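Local structure of periplasmic protein TorT (Vibrio parahaemolyticus, 3O1I) at residues Tyr12-Leu15 and Lys16-Tyr19. The protein probably acts in the periplasm as a binding protein for sensing trimethylamine N-oxide, relaying the signal to the histidine kinase TorS. Numbering follows the deposited sequence.
Sequences YPHL and KDSY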
ATOM      1  N   TYR D  12     -25.480   8.192   5.531  1.00 60.91           N
ATOM      2  CA  TYR D  12     -25.200   6.788   5.824  1.00 58.44           C
ATOM      3  C   TYR D  12     -23.947   6.641   6.681  1.00 58.78           C
ATOM      4  O   TYR D  12     -23.230   7.608   6.928  1.00 60.04           O
ATOM      5  CB  TYR D  12     -24.943   6.011   4.548  1.00 54.36           C
ATOM      6  CG  TYR D  12     -25.964   6.167   3.454  1.00 52.88           C
ATOM      7  CD1 TYR D  12     -27.227   6.714   3.702  1.00 51.27           C
ATOM      8  CD2 TYR D  12     -25.690   5.688   2.171  1.00 51.58           C
ATOM      9  CE1 TYR D  12     -28.195   6.765   2.693  1.00 49.08           C
ATOM     10  CE2 TYR D  12     -26.641   5.738   1.167  1.00 50.52           C
ATOM     11  CZ  TYR D  12     -27.891   6.270   1.436  1.00 48.81           C
ATOM     12  OH  TYR D  12     -28.825   6.258   0.440  1.00 46.29           O
ATOM     13  N   PRO D  13     -23.678   5.424   7.168  1.00 59.04           N
ATOM     14  CA  PRO D  13     -22.477   5.210   7.984  1.00 57.16           C
ATOM     15  C   PRO D  13     -21.354   4.785   7.022  1.00 54.52           C
ATOM     16  O   PRO D  13     -20.174   4.821   7.362  1.00 54.01           O
ATOM     17  CB  PRO D  13     -22.906   4.102   8.933  1.00 58.32           C
ATOM     18  CG  PRO D  13     -23.811   3.278   8.072  1.00 59.87           C
ATOM     19  CD  PRO D  13     -24.630   4.307   7.322  1.00 58.60           C
ATOM     20  N   HIS D  14     -21.769   4.391   5.816  1.00 52.34           N
ATOM     21  CA  HIS D  14     -20.892   3.969   4.722  1.00 51.17           C
ATOM     22  C   HIS D  14     -21.738   3.511   3.535  1.00 50.88           C
ATOM     23  O   HIS D  14     -22.952   3.603   3.556  1.00 52.25           O
ATOM     24  CB  HIS D  14     -20.013   2.793   5.134  1.00 48.98           C
ATOM     25  CG  HIS D  14     -20.773   1.520   5.322  1.00 46.80           C
ATOM     26  ND1 HIS D  14     -21.133   1.042   6.566  1.00 46.13           N
ATOM     27  CD2 HIS D  14     -21.277   0.646   4.418  1.00 44.01           C
ATOM     28  CE1 HIS D  14     -21.828  -0.073   6.421  1.00 44.23           C
ATOM     29  NE2 HIS D  14     -21.931  -0.332   5.129  1.00 45.16           N
ATOM     30  N   LEU D  15     -21.086   3.016   2.496  1.00 51.27           N
ATOM     31  CA  LEU D  15     -21.790   2.505   1.339  1.00 51.71           C
ATOM     32  C   LEU D  15     -20.956   1.371   0.747  1.00 52.99           C
ATOM     33  O   LEU D  15     -20.562   1.399  -0.422  1.00 53.18           O
ATOM     34  CB  LEU D  15     -22.026   3.601   0.296  1.00 52.90           C
ATOM     35  CG  LEU D  15     -23.175   3.313  -0.698  1.00 54.36           C
ATOM     36  CD1 LEU D  15     -24.509   3.423   0.012  1.00 51.86           C
ATOM     37  CD2 LEU D  15     -23.151   4.301  -1.852  1.00 55.50           C
ATOM     38  N   LYS D  16     -20.703   0.364   1.581  1.00 53.06           N
ATOM     39  CA  LYS D  16     -19.914  -0.804   1.196  1.00 53.02           C
ATOM     40  C   LYS D  16     -20.731  -2.107   1.136  1.00 53.14           C
ATOM     41  O   LYS D  16     -20.535  -2.917   0.230  1.00 52.86           O
ATOM     42  CB  LYS D  16     -18.735  -0.957   2.163  1.00 51.44           C
ATOM     43  CG  LYS D  16     -17.811   0.249   2.164  1.00 48.22           C
ATOM     44  CD  LYS D  16     -16.627   0.107   3.119  1.00 45.09           C
ATOM     45  CE  LYS D  16     -17.058   0.162   4.576  1.00 44.02           C
ATOM     46  NZ  LYS D  16     -15.891   0.238   5.499  1.00 42.71           N
ATOM     47  N   ASP D  17     -21.628  -2.301   2.111  1.00 53.46           N
ATOM     48  CA  ASP D  17     -22.523  -3.465   2.187  1.00 52.18           C
ATOM     49  C   ASP D  17     -23.412  -3.461   0.970  1.00 51.78           C
ATOM     50  O   ASP D  17     -23.504  -2.458   0.270  1.00 52.87           O
ATOM     51  CB  ASP D  17     -23.508  -3.359   3.362  1.00 52.50           C
ATOM     52  CG  ASP D  17     -22.885  -3.652   4.693  1.00 55.46           C
ATOM     53  OD1 ASP D  17     -22.049  -4.578   4.759  1.00 58.90           O
ATOM     54  OD2 ASP D  17     -23.249  -2.974   5.683  1.00 55.83           O
ATOM     55  N   SER D  18     -24.085  -4.577   0.725  1.00 52.03           N
ATOM     56  CA  SER D  18     -25.052  -4.610  -0.365  1.00 52.35           C
ATOM     57  C   SER D  18     -26.275  -4.136   0.431  1.00 50.74           C
ATOM     58  O   SER D  18     -27.237  -3.609  -0.116  1.00 49.56           O
ATOM     59  CB  SER D  18     -25.263  -6.035  -0.904  1.00 52.67           C
ATOM     60  OG  SER D  18     -25.958  -6.859   0.022  1.00 53.94           O
ATOM     61  N   TYR D  19     -26.189  -4.308   1.748  1.00 49.81           N
ATOM     62  CA  TYR D  19     -27.246  -3.893   2.650  1.00 50.85           C
ATOM     63  C   TYR D  19     -27.546  -2.420   2.411  1.00 50.59           C
ATOM     64  O   TYR D  19     -28.697  -2.058   2.148  1.00 52.49           O
ATOM     65  CB  TYR D  19     -26.804  -4.114   4.093  1.00 54.24           C
ATOM     66  CG  TYR D  19     -27.847  -3.834   5.159  1.00 59.40           C
ATOM     67  CD1 TYR D  19     -29.182  -3.608   4.831  1.00 61.41           C
ATOM     68  CD2 TYR D  19     -27.499  -3.855   6.514  1.00 61.83           C
ATOM     69  CE1 TYR D  19     -30.159  -3.416   5.836  1.00 62.76           C
ATOM     70  CE2 TYR D  19     -28.459  -3.665   7.522  1.00 64.25           C
ATOM     71  CZ  TYR D  19     -29.791  -3.447   7.174  1.00 64.32           C
ATOM     72  OH  TYR D  19     -30.752  -3.270   8.158  1.00 63.54           O
TER
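His-14 and Lys-16 meet across the bend of a short loop, and Asp-17 completes the cluster from the following residue, a worked example of a histidine side chain meeting nearby residues that follow it in a loop. With chi1 at 70°, CG of His-14 is flanked by both N and C of its own backbone, and the ring swings forward along the chain toward Lys-16 and Asp-17. That rotation brings the ring edge up to the backbone ahead, with the backbone N of Lys-16 close to the ring plane beside CD2. From NE2 the ring gives a weak hydrogen bond to Asp-17 OD2, 3.0 Å long but bent to 131° at the hydrogen. The carboxylate stands nearly upright against the ring, the two planes 75° apart. The lysine chain turns at chi3 so that Lys-16 CE comes over the CG end of the ring, 4.0 Å from His-14 CG. Lys-16 CB lies above the plane on the same side but beyond the ring edge, 3.8 Å from His-14 CD2. The side chain's part of the contact is thus made by its methylenes, while Lys-16 NZ stays 5.4 Å from His-14 ND1. Trp-20, edge-to-face, and Tyr-46 also pack on the imidazole, and another protein's chain reaches Leu-15 and Lys-16. The arrangement belongs to the beta-alpha connection from strand 7-12 to helix 18-32, at the C-terminal end of a parallel-sheet strand, as in the Rossmann-like lobes of type I periplasmic binding proteins.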